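PDB 6M6T: 4-alpha-glucanotransferase from Streptococcus agalactiae, which is an amylomaltase, or disproportionating enzyme, a member of the 4-alpha-glucanotransferase family built on a TIM-barrel fold. Local coordinates for residues Phe93-Leu105 / Val466-Asp478. Residues are numbered along the deposited sequence; the frame is centred on the assembly and turned at random.
Sequences FGQDPEVVDYAGL and VGGNWQWRMRKED
V99 and W472 form a single antiparallel beta bridge, where two loops of this TIM-barrel enzyme run alongside each other for a few residues. The amide of V100 donates to the carbonyl O of Q471 (N to O 3.0 Å), while R473 N gives E98 O a weak return bond. A type I turn from D96 to V99 brings the chain of residues 93-105 to the bridge, and D96, whose short carboxylate reaches forward along its own chain, forms an Asx turn by accepting from E98 N.

R473 suits its place because its long chain can pack with its methylenes and still carry charge further on. CB lies 3.4 Å from P97 O; CG and then CD pass V100 CG2, CD at 3.4 Å, the two side chains meeting at about a right angle. A bend at chi3 (72°) turns the head away from the line of CB, CG and CD, and there NE donates to L16 O, so that this buried group is held by a further loop.

E98 is long enough to meet R475: OE1 and NH1 pair as a salt bridge, the carboxylate plane perpendicular to the guanidinium, with K454 binding OE2 and D478 holding R475 NH2. At the other end, Q471 lays its CG against V100 O, and a water links V100 O to Y102 N. W470 places its side chain about 5 Å from bound 1,5-anhydro-D-glucitol (ASO). Tyrosine suits position 102 because its long, flat side chain ends in a hydroxyl able to donate: Y102 OH meets W470 O at 2.7 Å, in the carbonyl plane.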
ATOM      1  N   PHE A  93      20.192   2.707  11.956  1.00 76.03           N
ATOM      2  CA  PHE A  93      18.755   2.956  11.984  1.00 71.23           C
ATOM      3  C   PHE A  93      18.052   1.729  12.566  1.00 77.34           C
ATOM      4  O   PHE A  93      17.489   0.914  11.835  1.00 81.46           O
ATOM      5  CB  PHE A  93      18.250   3.282  10.567  1.00 69.46           C
ATOM      6  CG  PHE A  93      19.151   4.220   9.782  1.00 68.61           C
ATOM      7  CD1 PHE A  93      20.245   3.740   9.065  1.00 67.05           C
ATOM      8  CD2 PHE A  93      18.875   5.576   9.725  1.00 64.88           C
ATOM      9  CE1 PHE A  93      21.056   4.608   8.328  1.00 70.26           C
ATOM     10  CE2 PHE A  93      19.676   6.442   8.990  1.00 66.02           C
ATOM     11  CZ  PHE A  93      20.767   5.960   8.293  1.00 69.81           C
ATOM     12  N   GLY A  94      18.095   1.585  13.881  1.00 79.04           N
ATOM     13  CA  GLY A  94      17.287   0.535  14.476  1.00 78.93           C
ATOM     14  C   GLY A  94      18.129  -0.596  15.045  1.00 76.38           C
ATOM     15  O   GLY A  94      19.206  -0.931  14.534  1.00 76.48           O
ATOM     16  N   GLN A  95      17.614  -1.209  16.115  1.00 73.30           N
ATOM     17  CA  GLN A  95      18.357  -2.233  16.844  1.00 76.90           C
ATOM     18  C   GLN A  95      18.273  -3.593  16.150  1.00 77.94           C
ATOM     19  O   GLN A  95      19.294  -4.175  15.768  1.00 72.72           O
ATOM     20  CB  GLN A  95      17.828  -2.329  18.281  1.00 76.62           C
ATOM     21  CG  GLN A  95      18.766  -3.038  19.266  1.00 85.79           C
ATOM     22  CD  GLN A  95      18.003  -3.697  20.422  1.00 89.10           C
ATOM     23  OE1 GLN A  95      18.419  -3.640  21.582  1.00 88.69           O
ATOM     24  NE2 GLN A  95      16.884  -4.331  20.099  1.00 89.81           N
ATOM     25  N   ASP A  96      17.051  -4.122  15.988  1.00 76.34           N
ATOM     26  CA  ASP A  96      16.725  -5.435  15.440  1.00 68.62           C
ATOM     27  C   ASP A  96      16.635  -5.360  13.915  1.00 68.41           C
ATOM     28  O   ASP A  96      15.925  -4.498  13.385  1.00 70.71           O
ATOM     29  CB  ASP A  96      15.406  -5.920  16.035  1.00 60.00           C
ATOM     30  CG  ASP A  96      14.987  -7.310  15.546  1.00 74.35           C
ATOM     31  OD1 ASP A  96      15.670  -7.947  14.699  1.00 68.62           O
ATOM     32  OD2 ASP A  96      13.932  -7.771  16.032  1.00 80.40           O
ATOM     33  N   PRO A  97      17.348  -6.215  13.175  1.00 68.50           N
ATOM     34  CA  PRO A  97      17.174  -6.224  11.710  1.00 69.78           C
ATOM     35  C   PRO A  97      15.746  -6.479  11.247  1.00 70.75           C
ATOM     36  O   PRO A  97      15.293  -5.782  10.331  1.00 71.98           O
ATOM     37  CB  PRO A  97      18.124  -7.340  11.246  1.00 61.80           C
ATOM     38  CG  PRO A  97      18.516  -8.069  12.494  1.00 72.84           C
ATOM     39  CD  PRO A  97      18.493  -7.038  13.575  1.00 68.81           C
ATOM     40  N   GLU A  98      15.018  -7.444  11.830  1.00 70.54           N
ATOM     41  CA  GLU A  98      13.680  -7.784  11.334  1.00 69.50           C
ATOM     42  C   GLU A  98      12.569  -6.954  11.977  1.00 62.44           C
ATOM     43  O   GLU A  98      11.417  -7.406  12.019  1.00 58.64           O
ATOM     44  CB  GLU A  98      13.385  -9.289  11.497  1.00 66.36           C
ATOM     45  CG  GLU A  98      13.856  -9.971  12.787  1.00 73.03           C
ATOM     46  CD  GLU A  98      13.229 -11.363  12.989  1.00 77.48           C
ATOM     47  OE1 GLU A  98      13.435 -11.953  14.077  1.00 71.35           O
ATOM     48  OE2 GLU A  98      12.529 -11.862  12.066  1.00 73.29           O
ATOM     49  N   VAL A  99      12.893  -5.760  12.480  1.00 64.60           N
ATOM     50  CA  VAL A  99      11.909  -4.785  12.948  1.00 58.67           C
ATOM     51  C   VAL A  99      12.355  -3.412  12.468  1.00 58.83           C
ATOM     52  O   VAL A  99      13.503  -3.020  12.693  1.00 61.79           O
ATOM     53  CB  VAL A  99      11.759  -4.770  14.484  1.00 51.73           C
ATOM     54  CG1 VAL A  99      10.738  -3.712  14.895  1.00 51.60           C
ATOM     55  CG2 VAL A  99      11.363  -6.132  15.017  1.00 53.03           C
ATOM     56  N   VAL A 100      11.465  -2.679  11.805  1.00 54.87           N
ATOM     57  CA  VAL A 100      11.769  -1.278  11.536  1.00 56.16           C
ATOM     58  C   VAL A 100      11.486  -0.478  12.795  1.00 57.87           C
ATOM     59  O   VAL A 100      10.617  -0.837  13.599  1.00 58.15           O
ATOM     60  CB  VAL A 100      10.971  -0.717  10.343  1.00 51.22           C
ATOM     61  CG1 VAL A 100      11.613   0.569   9.861  1.00 46.24           C
ATOM     62  CG2 VAL A 100      10.854  -1.729   9.230  1.00 46.57           C
ATOM     63  N   ASP A 101      12.238   0.606  12.980  1.00 58.99           N
ATOM     64  CA  ASP A 101      11.942   1.615  13.991  1.00 60.10           C
ATOM     65  C   ASP A 101      11.690   2.927  13.241  1.00 66.28           C
ATOM     66  O   ASP A 101      12.625   3.659  12.899  1.00 61.37           O
ATOM     67  CB  ASP A 101      13.061   1.741  15.020  1.00 64.75           C
ATOM     68  CG  ASP A 101      12.827   2.894  16.004  1.00 79.87           C
ATOM     69  OD1 ASP A 101      11.642   3.234  16.283  1.00 84.99           O
ATOM     70  OD2 ASP A 101      13.831   3.472  16.486  1.00 76.04           O
ATOM     71  N   TYR A 102      10.406   3.202  12.962  1.00 67.13           N
ATOM     72  CA  TYR A 102      10.042   4.438  12.276  1.00 58.87           C
ATOM     73  C   TYR A 102      10.239   5.643  13.179  1.00 65.44           C
ATOM     74  O   TYR A 102      10.475   6.753  12.686  1.00 67.90           O
ATOM     75  CB  TYR A 102       8.588   4.394  11.810  1.00 61.15           C
ATOM     76  CG  TYR A 102       8.249   3.367  10.743  1.00 59.49           C
ATOM     77  CD1 TYR A 102       7.912   2.065  11.093  1.00 54.64           C
ATOM     78  CD2 TYR A 102       8.224   3.715   9.387  1.00 54.53           C
ATOM     79  CE1 TYR A 102       7.591   1.127  10.129  1.00 54.83           C
ATOM     80  CE2 TYR A 102       7.905   2.786   8.415  1.00 50.51           C
ATOM     81  CZ  TYR A 102       7.593   1.484   8.789  1.00 53.50           C
ATOM     82  OH  TYR A 102       7.268   0.534   7.836  1.00 39.65           O
ATOM     83  N   ALA A 103      10.124   5.444  14.497  1.00 73.35           N
ATOM     84  CA  ALA A 103      10.379   6.495  15.475  1.00 70.69           C
ATOM     85  C   ALA A 103      11.824   6.961  15.347  1.00 77.28           C
ATOM     86  O   ALA A 103      12.758   6.226  15.695  1.00 80.57           O
ATOM     87  CB  ALA A 103      10.093   5.989  16.892  1.00 62.08           C
ATOM     88  N   GLY A 104      12.026   8.167  14.831  1.00 67.92           N
ATOM     89  CA  GLY A 104      13.375   8.655  14.666  1.00 70.05           C
ATOM     90  C   GLY A 104      14.124   8.156  13.448  1.00 65.61           C
ATOM     91  O   GLY A 104      15.318   8.442  13.321  1.00 74.70           O
ATOM     92  N   LEU A 105      13.486   7.424  12.542  1.00 61.77           N
ATOM     93  CA  LEU A 105      14.174   7.126  11.288  1.00 64.76           C
ATOM     94  C   LEU A 105      14.029   8.279  10.298  1.00 66.79           C
ATOM     95  O   LEU A 105      14.949   8.563   9.513  1.00 65.17           O
ATOM     96  CB  LEU A 105      13.643   5.825  10.697  1.00 59.92           C
ATOM     97  CG  LEU A 105      14.199   5.527   9.317  1.00 64.77           C
ATOM     98  CD1 LEU A 105      14.591   4.077   9.240  1.00 69.96           C
ATOM     99  CD2 LEU A 105      13.155   5.851   8.271  1.00 65.76           C
ATOM    100  N   VAL A 466      -2.600   0.842  16.779  1.00 61.24           N
ATOM    101  CA  VAL A 466      -1.426   1.565  16.302  1.00 63.33           C
ATOM    102  C   VAL A 466      -0.109   0.974  16.812  1.00 66.70           C
ATOM    103  O   VAL A 466       0.937   1.159  16.158  1.00 62.70           O
ATOM    104  CB  VAL A 466      -1.506   3.067  16.653  1.00 66.33           C
ATOM    105  CG1 VAL A 466      -0.574   3.869  15.738  1.00 64.43           C
ATOM    106  CG2 VAL A 466      -2.941   3.585  16.528  1.00 60.66           C
ATOM    107  N   GLY A 467      -0.104   0.264  17.934  1.00 66.28           N
ATOM    108  CA  GLY A 467       1.104  -0.405  18.372  1.00 68.14           C
ATOM    109  C   GLY A 467       1.646  -1.428  17.383  1.00 73.45           C
ATOM    110  O   GLY A 467       0.917  -2.325  16.924  1.00 66.08           O
ATOM    111  N   GLY A 468       2.926  -1.271  17.029  1.00 65.04           N
ATOM    112  CA  GLY A 468       3.723  -2.305  16.384  1.00 58.98           C
ATOM    113  C   GLY A 468       3.179  -2.887  15.097  1.00 61.25           C
ATOM    114  O   GLY A 468       2.922  -4.097  15.012  1.00 62.59           O
ATOM    115  N   ASN A 469       3.028  -2.035  14.084  1.00 51.11           N
ATOM    116  CA  ASN A 469       2.467  -2.408  12.796  1.00 53.80           C
ATOM    117  C   ASN A 469       3.388  -1.897  11.698  1.00 49.57           C
ATOM    118  O   ASN A 469       3.996  -0.835  11.837  1.00 53.28           O
ATOM    119  CB  ASN A 469       1.033  -1.825  12.599  1.00 57.68           C
ATOM    120  CG  ASN A 469      -0.049  -2.614  13.347  1.00 52.60           C
ATOM    121  OD1 ASN A 469      -0.197  -3.817  13.165  1.00 60.52           O
ATOM    122  ND2 ASN A 469      -0.803  -1.930  14.186  1.00 54.37           N
ATOM    123  N   TRP A 470       3.463  -2.650  10.593  1.00 49.38           N
ATOM    124  CA  TRP A 470       4.287  -2.317   9.429  1.00 47.37           C
ATOM    125  C   TRP A 470       5.778  -2.412   9.744  1.00 56.16           C
ATOM    126  O   TRP A 470       6.605  -1.728   9.133  1.00 51.54           O
ATOM    127  CB  TRP A 470       3.944  -0.933   8.863  1.00 47.49           C
ATOM    128  CG  TRP A 470       2.472  -0.589   8.971  1.00 57.73           C
ATOM    129  CD1 TRP A 470       1.889   0.223   9.906  1.00 58.97           C
ATOM    130  CD2 TRP A 470       1.403  -1.047   8.125  1.00 54.56           C
ATOM    131  NE1 TRP A 470       0.534   0.294   9.699  1.00 54.89           N
ATOM    132  CE2 TRP A 470       0.208  -0.473   8.613  1.00 58.17           C
ATOM    133  CE3 TRP A 470       1.338  -1.886   7.011  1.00 49.98           C
ATOM    134  CZ2 TRP A 470      -1.041  -0.711   8.020  1.00 61.09           C
ATOM    135  CZ3 TRP A 470       0.096  -2.121   6.420  1.00 51.63           C
ATOM    136  CH2 TRP A 470      -1.073  -1.538   6.927  1.00 57.67           C
ATOM    137  N   GLN A 471       6.133  -3.283  10.682  1.00 54.07           N
ATOM    138  CA  GLN A 471       7.491  -3.351  11.172  1.00 51.85           C
ATOM    139  C   GLN A 471       8.247  -4.588  10.729  1.00 57.58           C
ATOM    140  O   GLN A 471       9.442  -4.694  11.026  1.00 56.03           O
ATOM    141  CB  GLN A 471       7.499  -3.302  12.700  1.00 49.81           C
ATOM    142  CG  GLN A 471       7.505  -1.920  13.244  1.00 56.39           C
ATOM    143  CD  GLN A 471       7.008  -1.911  14.646  1.00 61.17           C
ATOM    144  OE1 GLN A 471       6.906  -2.972  15.275  1.00 60.59           O
ATOM    145  NE2 GLN A 471       6.666  -0.725  15.152  1.00 51.98           N
ATOM    146  N   TRP A 472       7.604  -5.531  10.054  1.00 61.55           N
ATOM    147  CA  TRP A 472       8.313  -6.758   9.711  1.00 57.83           C
ATOM    148  C   TRP A 472       9.355  -6.504   8.627  1.00 49.12           C
ATOM    149  O   TRP A 472       9.073  -5.885   7.597  1.00 53.36           O
ATOM    150  CB  TRP A 472       7.346  -7.834   9.246  1.00 50.46           C
ATOM    151  CG  TRP A 472       8.028  -9.137   9.055  1.00 47.80           C
ATOM    152  CD1 TRP A 472       8.513  -9.960  10.031  1.00 51.63           C
ATOM    153  CD2 TRP A 472       8.320  -9.771   7.810  1.00 45.62           C
ATOM    154  NE1 TRP A 472       9.076 -11.080   9.467  1.00 51.56           N
ATOM    155  CE2 TRP A 472       8.975 -10.987   8.105  1.00 46.53           C
ATOM    156  CE3 TRP A 472       8.095  -9.432   6.471  1.00 39.71           C
ATOM    157  CZ2 TRP A 472       9.405 -11.857   7.114  1.00 41.98           C
ATOM    158  CZ3 TRP A 472       8.530 -10.294   5.493  1.00 41.84           C
ATOM    159  CH2 TRP A 472       9.171 -11.497   5.819  1.00 40.52           C
ATOM    160  N   ARG A 473      10.565  -6.980   8.870  1.00 50.57           N
ATOM    161  CA  ARG A 473      11.570  -7.110   7.831  1.00 50.89           C
ATOM    162  C   ARG A 473      12.043  -8.559   7.808  1.00 45.70           C
ATOM    163  O   ARG A 473      11.869  -9.308   8.773  1.00 49.96           O
ATOM    164  CB  ARG A 473      12.734  -6.128   8.056  1.00 55.55           C
ATOM    165  CG  ARG A 473      12.332  -4.666   7.864  1.00 48.19           C
ATOM    166  CD  ARG A 473      13.463  -3.709   8.157  1.00 47.18           C
ATOM    167  NE  ARG A 473      14.493  -3.754   7.125  1.00 53.00           N
ATOM    168  CZ  ARG A 473      15.797  -3.577   7.348  1.00 53.89           C
ATOM    169  NH1 ARG A 473      16.246  -3.322   8.574  1.00 56.73           N
ATOM    170  NH2 ARG A 473      16.653  -3.650   6.341  1.00 47.63           N
ATOM    171  N   MET A 474      12.626  -8.959   6.692  1.00 48.44           N
ATOM    172  CA  MET A 474      13.027 -10.346   6.479  1.00 51.67           C
ATOM    173  C   MET A 474      14.547 -10.471   6.433  1.00 60.70           C
ATOM    174  O   MET A 474      15.217  -9.771   5.661  1.00 60.52           O
ATOM    175  CB  MET A 474      12.420 -10.877   5.191  1.00 54.69           C
ATOM    176  CG  MET A 474      13.105 -12.099   4.639  1.00 62.94           C
ATOM    177  SD  MET A 474      12.963 -12.024   2.843  1.00 68.22           S
ATOM    178  CE  MET A 474      14.017 -10.608   2.562  1.00 52.80           C
ATOM    179  N   ARG A 475      15.087 -11.377   7.245  1.00 60.52           N
ATOM    180  CA  ARG A 475      16.513 -11.663   7.204  1.00 54.63           C
ATOM    181  C   ARG A 475      16.865 -12.407   5.921  1.00 58.84           C
ATOM    182  O   ARG A 475      16.172 -13.357   5.535  1.00 58.96           O
ATOM    183  CB  ARG A 475      16.904 -12.488   8.422  1.00 60.09           C
ATOM    184  CG  ARG A 475      16.156 -12.090   9.675  1.00 62.47           C
ATOM    185  CD  ARG A 475      16.878 -12.544  10.932  1.00 72.19           C
ATOM    186  NE  ARG A 475      16.844 -13.996  11.119  1.00 73.72           N
ATOM    187  CZ  ARG A 475      15.859 -14.640  11.740  1.00 77.38           C
ATOM    188  NH1 ARG A 475      14.822 -13.959  12.219  1.00 73.57           N
ATOM    189  NH2 ARG A 475      15.905 -15.961  11.875  1.00 72.95           N
ATOM    190  N   LYS A 476      17.935 -11.958   5.248  1.00 58.65           N
ATOM    191  CA  LYS A 476      18.475 -12.689   4.098  1.00 56.73           C
ATOM    192  C   LYS A 476      18.888 -14.098   4.493  1.00 57.97           C
ATOM    193  O   LYS A 476      18.854 -15.022   3.668  1.00 54.29           O
ATOM    194  CB  LYS A 476      19.669 -11.931   3.506  1.00 61.46           C
ATOM    195  CG  LYS A 476      19.960 -12.204   2.023  1.00 67.17           C
ATOM    196  CD  LYS A 476      20.657 -11.003   1.364  1.00 69.73           C
ATOM    197  CE  LYS A 476      20.539 -11.006  -0.173  1.00 73.35           C
ATOM    198  NZ  LYS A 476      19.143 -11.070  -0.701  1.00 74.39           N
ATOM    199  N   GLU A 477      19.268 -14.272   5.759  1.00 55.99           N
ATOM    200  CA  GLU A 477      19.564 -15.584   6.314  1.00 56.06           C
ATOM    201  C   GLU A 477      18.394 -16.558   6.182  1.00 54.84           C
ATOM    202  O   GLU A 477      18.602 -17.772   6.158  1.00 59.49           O
ATOM    203  CB  GLU A 477      19.957 -15.394   7.781  1.00 62.54           C
ATOM    204  CG  GLU A 477      20.023 -16.649   8.624  1.00 68.52           C
ATOM    205  CD  GLU A 477      20.367 -16.340  10.068  1.00 77.55           C
ATOM    206  OE1 GLU A 477      20.341 -15.140  10.434  1.00 78.58           O
ATOM    207  OE2 GLU A 477      20.669 -17.288  10.832  1.00 79.49           O
ATOM    208  N   ASP A 478      17.163 -16.061   6.106  1.00 57.02           N
ATOM    209  CA  ASP A 478      15.992 -16.924   6.134  1.00 55.17           C
ATOM    210  C   ASP A 478      15.521 -17.349   4.757  1.00 57.94           C
ATOM    211  O   ASP A 478      14.652 -18.229   4.669  1.00 54.72           O
ATOM    212  CB  ASP A 478      14.834 -16.233   6.842  1.00 60.48           C
ATOM    213  CG  ASP A 478      14.905 -16.377   8.338  1.00 72.16           C
ATOM    214  OD1 ASP A 478      15.795 -15.735   8.939  1.00 73.80           O
ATOM    215  OD2 ASP A 478      14.074 -17.125   8.907  1.00 77.44           O
TER
HETATM  216  O   HOH W   1       8.896   1.558  14.489  1.00 50.94           O